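Local coordinates for protein acetyltransferase-like, GNAT family (Bacteroides thetaiotaomicron, PDB 3EY5) that probably acts as a GNAT-family N-acetyltransferase, transferring an acetyl group from acetyl-coenzyme A to an amine, at residues Q16-M21 against H39-T44; W68-F73 against H173-G178; K103-L108 against G157-E162. All blocks are in the same frame, centred on the assembly; numbering follows the deposited sequence.

Contact 1 (Q16-M21 against H39-T44)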
# COMPACT_ATOMS: atom_id res chain seq x y z
N GLN A 16 -2.56 18.51 10.80
CA GLN A 16 -2.02 17.59 11.82
C GLN A 16 -1.95 16.14 11.34
O GLN A 16 -0.93 15.46 11.53
CB GLN A 16 -2.81 17.66 13.14
CG GLN A 16 -2.68 16.39 14.00
CD GLN A 16 -2.99 16.62 15.46
OE1 GLN A 16 -2.12 16.50 16.32
NE2 GLN A 16 -4.25 16.93 15.76
N HIS A 17 -3.03 15.68 10.72
CA HIS A 17 -3.06 14.33 10.22
C HIS A 17 -2.11 14.12 9.07
O HIS A 17 -1.45 13.08 9.01
CB HIS A 17 -4.47 13.93 9.84
CG HIS A 17 -5.44 14.01 10.97
ND1 HIS A 17 -5.06 13.83 12.28
CD2 HIS A 17 -6.78 14.23 10.98
CE1 HIS A 17 -6.13 13.94 13.05
NE2 HIS A 17 -7.18 14.18 12.29
N TYR A 18 -2.02 15.08 8.17
CA TYR A 18 -1.14 14.87 7.01
C TYR A 18 0.33 14.80 7.40
O TYR A 18 1.08 13.96 6.86
CB TYR A 18 -1.36 15.90 5.91
CG TYR A 18 -0.58 15.55 4.65
CD1 TYR A 18 -1.16 14.78 3.63
CD2 TYR A 18 0.75 15.98 4.48
CE1 TYR A 18 -0.44 14.46 2.48
CE2 TYR A 18 1.46 15.67 3.34
CZ TYR A 18 0.87 14.92 2.35
OH TYR A 18 1.61 14.61 1.22
N LYS A 19 0.73 15.66 8.33
CA LYS A 19 2.09 15.68 8.86
C LYS A 19 2.39 14.37 9.60
O LYS A 19 3.49 13.84 9.49
CB LYS A 19 2.29 16.87 9.79
CG LYS A 19 3.74 17.34 9.86
CD LYS A 19 3.82 18.72 10.52
CE LYS A 19 5.22 19.34 10.38
NZ LYS A 19 5.38 20.17 9.13
N PHE A 20 1.41 13.87 10.35
CA PHE A 20 1.52 12.57 10.99
C PHE A 20 1.80 11.46 9.95
O PHE A 20 2.72 10.67 10.13
CB PHE A 20 0.24 12.23 11.78
CG PHE A 20 0.18 10.78 12.24
CD1 PHE A 20 0.85 10.37 13.39
CD2 PHE A 20 -0.55 9.83 11.52
CE1 PHE A 20 0.79 9.04 13.82
CE2 PHE A 20 -0.61 8.50 11.94
CZ PHE A 20 0.05 8.11 13.09
N MSE A 21 0.98 11.40 8.91
CA MSE A 21 1.15 10.43 7.82
C MSE A 21 2.57 10.55 7.21
O MSE A 21 3.30 9.56 7.08
CB MSE A 21 0.06 10.65 6.75
CG MSE A 21 0.17 9.85 5.45
SE MSE A 21 1.34 10.66 4.12
CE MSE A 21 1.36 9.18 2.84
N HIS A 39 5.42 15.80 -4.42
CA HIS A 39 4.55 15.08 -5.36
C HIS A 39 3.44 14.32 -4.64
O HIS A 39 2.30 14.21 -5.12
CB HIS A 39 5.35 14.05 -6.15
CG HIS A 39 6.28 14.64 -7.15
ND1 HIS A 39 6.42 16.00 -7.34
CD2 HIS A 39 7.13 14.05 -8.02
CE1 HIS A 39 7.31 16.22 -8.29
NE2 HIS A 39 7.76 15.05 -8.72
N LEU A 40 3.81 13.73 -3.51
CA LEU A 40 2.86 13.00 -2.70
C LEU A 40 1.74 13.95 -2.23
O LEU A 40 0.56 13.58 -2.21
CB LEU A 40 3.59 12.38 -1.54
CG LEU A 40 2.69 11.96 -0.40
CD1 LEU A 40 1.78 10.79 -0.84
CD2 LEU A 40 3.56 11.62 0.82
N ARG A 41 2.12 15.16 -1.86
CA ARG A 41 1.13 16.20 -1.55
C ARG A 41 0.19 16.46 -2.73
O ARG A 41 -1.04 16.49 -2.56
CB ARG A 41 1.84 17.49 -1.13
CG ARG A 41 2.55 17.37 0.21
CD ARG A 41 3.11 18.71 0.65
NE ARG A 41 2.06 19.69 0.96
CZ ARG A 41 1.61 19.94 2.19
NH1 ARG A 41 2.13 19.30 3.25
NH2 ARG A 41 0.65 20.84 2.37
N GLU A 42 0.77 16.60 -3.92
CA GLU A 42 0.02 16.83 -5.14
C GLU A 42 -0.96 15.69 -5.48
O GLU A 42 -2.11 15.95 -5.83
CB GLU A 42 0.99 17.12 -6.29
CG GLU A 42 1.81 18.43 -6.07
CD GLU A 42 3.04 18.61 -7.00
OE1 GLU A 42 3.27 17.82 -7.94
OE2 GLU A 42 3.79 19.59 -6.77
N TYR A 43 -0.51 14.44 -5.35
CA TYR A 43 -1.37 13.27 -5.61
C TYR A 43 -2.53 13.25 -4.62
O TYR A 43 -3.68 13.03 -4.99
CB TYR A 43 -0.55 11.96 -5.50
CG TYR A 43 0.25 11.56 -6.74
CD1 TYR A 43 -0.06 10.39 -7.45
CD2 TYR A 43 1.29 12.36 -7.22
CE1 TYR A 43 0.67 10.04 -8.62
CE2 TYR A 43 2.03 12.00 -8.37
CZ TYR A 43 1.72 10.85 -9.06
OH TYR A 43 2.44 10.52 -10.19
N THR A 44 -2.21 13.48 -3.36
CA THR A 44 -3.21 13.49 -2.30
C THR A 44 -4.43 14.40 -2.64
O THR A 44 -5.57 13.92 -2.72
CB THR A 44 -2.58 13.85 -0.93
OG1 THR A 44 -1.68 12.79 -0.54
CG2 THR A 44 -3.64 14.03 0.13

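Contact 2 (W68-F73 against H173-G178)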
# COMPACT_ATOMS: atom_id res chain seq x y z
N TRP A 68 -5.01 3.19 -4.43
CA TRP A 68 -5.62 3.62 -5.66
C TRP A 68 -6.88 2.80 -5.93
O TRP A 68 -6.92 1.58 -5.72
CB TRP A 68 -4.68 3.43 -6.82
CG TRP A 68 -3.43 4.20 -6.71
CD1 TRP A 68 -2.38 3.94 -5.86
CD2 TRP A 68 -3.07 5.36 -7.47
NE1 TRP A 68 -1.40 4.86 -6.04
CE2 TRP A 68 -1.78 5.75 -7.02
CE3 TRP A 68 -3.71 6.13 -8.46
CZ2 TRP A 68 -1.10 6.85 -7.55
CZ3 TRP A 68 -3.04 7.24 -9.00
CH2 TRP A 68 -1.75 7.59 -8.54
N ASP A 69 -7.86 3.52 -6.46
CA ASP A 69 -9.12 2.98 -6.90
C ASP A 69 -9.03 2.76 -8.43
O ASP A 69 -8.88 3.72 -9.17
CB ASP A 69 -10.18 4.00 -6.51
CG ASP A 69 -11.56 3.73 -7.13
OD1 ASP A 69 -11.86 2.56 -7.54
OD2 ASP A 69 -12.36 4.71 -7.18
N PHE A 70 -9.11 1.51 -8.88
CA PHE A 70 -9.07 1.15 -10.31
C PHE A 70 -10.35 0.44 -10.79
O PHE A 70 -10.30 -0.42 -11.68
CB PHE A 70 -7.88 0.24 -10.66
CG PHE A 70 -6.54 0.91 -10.58
CD1 PHE A 70 -5.66 0.62 -9.56
CD2 PHE A 70 -6.15 1.83 -11.56
CE1 PHE A 70 -4.40 1.23 -9.50
CE2 PHE A 70 -4.90 2.45 -11.49
CZ PHE A 70 -4.03 2.14 -10.45
N ASP A 71 -11.49 0.81 -10.21
CA ASP A 71 -12.82 0.35 -10.66
C ASP A 71 -13.03 -1.15 -10.51
O ASP A 71 -13.99 -1.57 -9.90
CB ASP A 71 -13.17 0.79 -12.09
CG ASP A 71 -12.67 2.18 -12.42
OD1 ASP A 71 -13.19 3.16 -11.81
OD2 ASP A 71 -11.77 2.29 -13.28
N GLU A 72 -12.14 -1.96 -11.07
CA GLU A 72 -12.20 -3.40 -10.86
C GLU A 72 -11.63 -3.83 -9.50
O GLU A 72 -12.10 -4.80 -8.92
CB GLU A 72 -11.47 -4.15 -11.97
CG GLU A 72 -12.00 -3.88 -13.36
CD GLU A 72 -11.13 -2.92 -14.15
OE1 GLU A 72 -10.12 -2.43 -13.60
OE2 GLU A 72 -11.45 -2.68 -15.34
N PHE A 73 -10.61 -3.11 -9.03
CA PHE A 73 -9.81 -3.50 -7.85
C PHE A 73 -9.18 -2.26 -7.23
O PHE A 73 -9.16 -1.19 -7.88
CB PHE A 73 -8.68 -4.49 -8.21
CG PHE A 73 -7.65 -3.91 -9.14
CD1 PHE A 73 -6.44 -3.45 -8.65
CD2 PHE A 73 -7.88 -3.84 -10.49
CE1 PHE A 73 -5.49 -2.90 -9.50
CE2 PHE A 73 -6.93 -3.27 -11.36
CZ PHE A 73 -5.74 -2.81 -10.86
N HIS A 173 1.95 -0.14 -13.57
CA HIS A 173 3.13 0.49 -14.13
C HIS A 173 2.83 1.85 -14.75
O HIS A 173 3.61 2.79 -14.65
CB HIS A 173 3.76 -0.42 -15.16
CG HIS A 173 4.51 -1.56 -14.55
ND1 HIS A 173 5.50 -2.23 -15.21
CD2 HIS A 173 4.43 -2.10 -13.31
CE1 HIS A 173 6.00 -3.17 -14.42
NE2 HIS A 173 5.37 -3.11 -13.25
N THR A 174 1.69 1.97 -15.40
CA THR A 174 1.46 3.20 -16.13
C THR A 174 0.88 4.27 -15.20
O THR A 174 1.39 5.39 -15.19
CB THR A 174 0.59 2.98 -17.36
OG1 THR A 174 -0.57 2.24 -16.98
CG2 THR A 174 1.33 2.14 -18.40
N ILE A 175 -0.10 3.90 -14.38
CA ILE A 175 -0.83 4.87 -13.56
C ILE A 175 -0.15 5.21 -12.25
O ILE A 175 -0.11 6.37 -11.85
CB ILE A 175 -2.27 4.42 -13.28
CG1 ILE A 175 -2.99 4.29 -14.62
CG2 ILE A 175 -2.99 5.48 -12.41
CD1 ILE A 175 -3.92 3.12 -14.73
N VAL A 176 0.40 4.21 -11.58
CA VAL A 176 0.98 4.50 -10.28
C VAL A 176 2.43 4.96 -10.42
O VAL A 176 2.89 5.87 -9.72
CB VAL A 176 0.82 3.30 -9.33
CG1 VAL A 176 1.61 3.52 -8.06
CG2 VAL A 176 -0.68 3.10 -9.02
N TYR A 177 3.15 4.32 -11.32
CA TYR A 177 4.60 4.48 -11.42
C TYR A 177 5.03 5.33 -12.60
O TYR A 177 6.21 5.69 -12.69
CB TYR A 177 5.28 3.10 -11.39
CG TYR A 177 5.02 2.44 -10.05
CD1 TYR A 177 4.07 1.45 -9.93
CD2 TYR A 177 5.72 2.81 -8.92
CE1 TYR A 177 3.81 0.84 -8.71
CE2 TYR A 177 5.46 2.24 -7.68
CZ TYR A 177 4.50 1.24 -7.59
OH TYR A 177 4.21 0.62 -6.39
N GLY A 178 4.07 5.71 -13.45
CA GLY A 178 4.30 6.63 -14.55
C GLY A 178 5.25 6.10 -15.61
O GLY A 178 5.93 6.89 -16.28

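Contact 3 (K103-L108 against G157-E162)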
# COMPACT_ATOMS: atom_id res chain seq x y z
N LYS A 103 -14.06 -3.49 -0.44
CA LYS A 103 -14.74 -4.74 -0.72
C LYS A 103 -14.36 -5.34 -2.09
O LYS A 103 -14.26 -6.56 -2.22
CB LYS A 103 -16.26 -4.55 -0.58
CG LYS A 103 -16.75 -4.69 0.86
CD LYS A 103 -16.90 -6.17 1.15
CE LYS A 103 -16.47 -6.51 2.53
NZ LYS A 103 -16.05 -7.92 2.50
N ARG A 104 -14.10 -4.49 -3.08
CA ARG A 104 -13.53 -5.00 -4.35
C ARG A 104 -12.15 -5.63 -4.07
O ARG A 104 -11.57 -5.38 -3.03
CB ARG A 104 -13.45 -3.90 -5.41
CG ARG A 104 -14.67 -2.97 -5.45
CD ARG A 104 -14.57 -2.02 -6.62
NE ARG A 104 -15.63 -1.02 -6.60
CZ ARG A 104 -16.87 -1.24 -7.06
NH1 ARG A 104 -17.79 -0.28 -7.00
NH2 ARG A 104 -17.22 -2.43 -7.56
N PRO A 105 -11.64 -6.48 -5.00
CA PRO A 105 -10.31 -7.11 -4.76
C PRO A 105 -9.18 -6.09 -4.43
O PRO A 105 -9.20 -4.93 -4.88
CB PRO A 105 -10.01 -7.83 -6.07
CG PRO A 105 -11.44 -8.07 -6.71
CD PRO A 105 -12.20 -6.84 -6.33
N ILE A 106 -8.27 -6.52 -3.58
CA ILE A 106 -7.22 -5.61 -3.06
C ILE A 106 -5.91 -6.20 -3.53
O ILE A 106 -5.66 -7.39 -3.31
CB ILE A 106 -7.20 -5.56 -1.54
CG1 ILE A 106 -8.55 -5.12 -0.98
CG2 ILE A 106 -6.04 -4.61 -1.04
CD1 ILE A 106 -8.59 -5.21 0.52
N VAL A 107 -5.11 -5.36 -4.17
CA VAL A 107 -3.80 -5.78 -4.63
C VAL A 107 -2.75 -5.01 -3.84
O VAL A 107 -2.88 -3.79 -3.65
CB VAL A 107 -3.61 -5.55 -6.15
CG1 VAL A 107 -2.23 -6.05 -6.61
CG2 VAL A 107 -4.78 -6.22 -6.98
N LEU A 108 -1.73 -5.71 -3.37
CA LEU A 108 -0.50 -5.04 -2.86
C LEU A 108 0.79 -5.74 -3.36
O LEU A 108 0.72 -6.85 -3.91
CB LEU A 108 -0.53 -4.95 -1.35
CG LEU A 108 -0.69 -6.30 -0.61
CD1 LEU A 108 0.56 -7.11 -0.69
CD2 LEU A 108 -0.98 -6.04 0.83
N GLY A 157 -9.33 -11.44 -2.71
CA GLY A 157 -10.54 -11.34 -3.52
C GLY A 157 -10.48 -12.16 -4.81
O GLY A 157 -9.51 -12.86 -5.06
N ASN A 158 -11.51 -12.06 -5.64
CA ASN A 158 -11.67 -12.92 -6.81
C ASN A 158 -10.96 -12.29 -8.01
O ASN A 158 -11.56 -11.55 -8.80
CB ASN A 158 -13.18 -13.24 -7.06
CG ASN A 158 -13.48 -13.86 -8.48
OD1 ASN A 158 -14.42 -13.42 -9.17
ND2 ASN A 158 -12.71 -14.88 -8.88
N LEU A 159 -9.65 -12.52 -8.06
CA LEU A 159 -8.85 -12.24 -9.26
C LEU A 159 -7.98 -13.48 -9.48
O LEU A 159 -7.45 -14.03 -8.53
CB LEU A 159 -8.00 -10.97 -9.10
CG LEU A 159 -8.70 -9.60 -9.01
CD1 LEU A 159 -7.77 -8.53 -8.45
CD2 LEU A 159 -9.25 -9.11 -10.34
N ASP A 160 -7.87 -13.96 -10.71
CA ASP A 160 -7.01 -15.10 -10.95
C ASP A 160 -5.74 -14.64 -11.71
O ASP A 160 -5.78 -13.89 -12.71
CB ASP A 160 -7.77 -16.27 -11.61
CG ASP A 160 -8.74 -17.00 -10.63
OD1 ASP A 160 -8.87 -16.56 -9.46
OD2 ASP A 160 -9.37 -18.02 -11.01
N ALA A 161 -4.61 -15.07 -11.16
CA ALA A 161 -3.30 -14.62 -11.62
C ALA A 161 -3.17 -14.88 -13.11
O ALA A 161 -2.69 -14.02 -13.87
CB ALA A 161 -2.20 -15.36 -10.85
N GLU A 162 -3.64 -16.05 -13.52
CA GLU A 162 -3.50 -16.51 -14.88
C GLU A 162 -4.18 -15.51 -15.81
O GLU A 162 -3.59 -15.04 -16.76
CB GLU A 162 -4.09 -17.91 -15.01
CG GLU A 162 -3.30 -19.03 -14.31
CD GLU A 162 -3.47 -19.09 -12.78
OE1 GLU A 162 -3.80 -18.06 -12.14
OE2 GLU A 162 -3.25 -20.19 -12.21

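Contact 1 (Q16-M21 against H39-T44)
Tyr18 spans the gap between the helices 15-28 and 37-46, whose axes at this point come no closer than 12.5 Å, too far for backbone contact. Its CG stands trans to the backbone N (chi1 -172°), which sends the ring straight out from its own helix to end among Leu40, Arg41 and Thr44. There Tyr18 OH lies 3.1 Å from Arg41 CG and 3.3 Å from Leu40 CG; it is also near Arg41 N, but the angle is too poor for a hydrogen bond. The ring edge at Tyr18 CE1 meets Thr44 OG1 in its plane at 3.7 Å. The Arg41 chain is bent at chi3 (67°), with Arg41 NH1 3.7 Å from Tyr18 CE2 and the guanidinium and ring planes 71° apart. Selenomethionine Met21, bent at chi2, meets Leu40 tip to tip, Met21 CE to Leu40 CD2 at 3.9 Å. Thr44 OG1 donates to Leu40 O at 2.9 Å, an oxygen that Thr44 N reaches from the opposite face; Thr44 OG1 also hydrogen-bonds to Asn52 ND2. Tyr18 and Met21 both touch Asn52, so this is the pair of helices that links the first two strands of the GNAT fold, 6-9 and 50-57, packed against strand 50-57.

Contact 2 (W68-F73 against H173-G178)
A small aromatic-aliphatic cluster joins the end of strand 60-69, and the turn leading into strand 74-81, to the last turn of the C-terminal helix 161-176. Its centre is a CH-pi contact: Val176 CG2 sits 3.4 Å from the centroid of the five-membered ring of Trp68, only 7° off the ring normal, so the methyl stands almost squarely over that face. With chi1 at 171°, Val176 CG2 is trans to the carbonyl carbon and lies over the indole, while Val176 CG1 comes alongside Trp68 NE1 at 3.9 Å. The CG2 methyl also lies in the plane of the Phe70 ring, at its edge, with Val176 CG2 3.8 Å from Phe70 CZ; one methyl thus serves a face of one aromatic and an edge of the other. Ile175 extends the cluster outward. Ile175 CD1 reaches Phe70 CE2 at 3.5 Å and Ile175 CG2 approaches Trp68 CZ3 at 3.8 Å, while Ile175 CB lies at the edge of the phenyl ring. Ile175 is exposed, whereas the two aromatics and Val176 are buried, so the isoleucine closes the cluster on the solvent side. The chain beyond the strand contains an Asx turn, in which Asp71 N donates to Asp69 OD1 at 3.2 Å from above the carboxylate plane, and Phe70 N bonds to Phe73 O at 2.9 Å.

Trp68 NE1 hydrogen-bonds to Glu77 OE1 of strand 74-81. Tyr75 of that strand touches Trp68, Phe70 and Val176, and Val176 O accepts from Arg35, which precedes helix 37-46. The cluster therefore lies where the C-terminal helix ends against the hairpin of strands 60-69 and 74-81.

Contact 3 (K103-L108 against G157-E162)
Pro105 and Leu159 make the principal contact, their side chains meeting at about a right angle. Leu159 CD1 presses on Pro105 CB at 3.3 Å, tighter than usual for two carbons, and Leu159 CG lies 3.7 Å from Pro105 CB. Leu159 CG is trans to its carbonyl carbon (chi1 -68°), and from there Leu159 CD1 also extends to Val107 CG2 at 4.1 Å, spanning Pro105, just before strand 106-110, and Val107 within it. Pro105 also meets backbone of the other segment: Pro105 CG lies 4.1 Å from Asn158 O, and Gly157, with positive phi, brings its CA to 4.4 Å from Pro105 CA. Leu159 follows an inverse gamma turn centred on Asn158, with Leu159 N bonded to Gly157 O at 3.0 Å. Further out, backbone bonds tie Pro105 and Val107 to Tyr74, and Ile106 to His156, while Phe73 and Trp133 also touch Leu159. Strand 106-110 runs parallel to its neighbour 74-81, with helix 90-101 between them in sequence: this is the beta-alpha-beta crossover of the GNAT fold, and the contact lies at the start of its second strand, beside the loop that leads from strand 149-156 into the C-terminal helix.

How the contacts relate
From the N terminus, contact 1 closes first, a short loop of 17 residues joining helices 15-28 and 37-46, and it is complete before contact 2 opens at strand 60-69. Contact 2 then spans about 100 residues to join the end of that strand and the following turn to the last turn of helix 161-176. Contact 3 falls wholly within that span, joining the start of strand 106-110 to the loop leading into the same helix. Contacts 2 and 3 touch through Phe73 and Val107. Contact 1 meets contact 2 through Tyr43 and Trp68, whereas contacts 1 and 3 lie on opposite sides of the chain's centre, their nearest atoms about 15 Å apart.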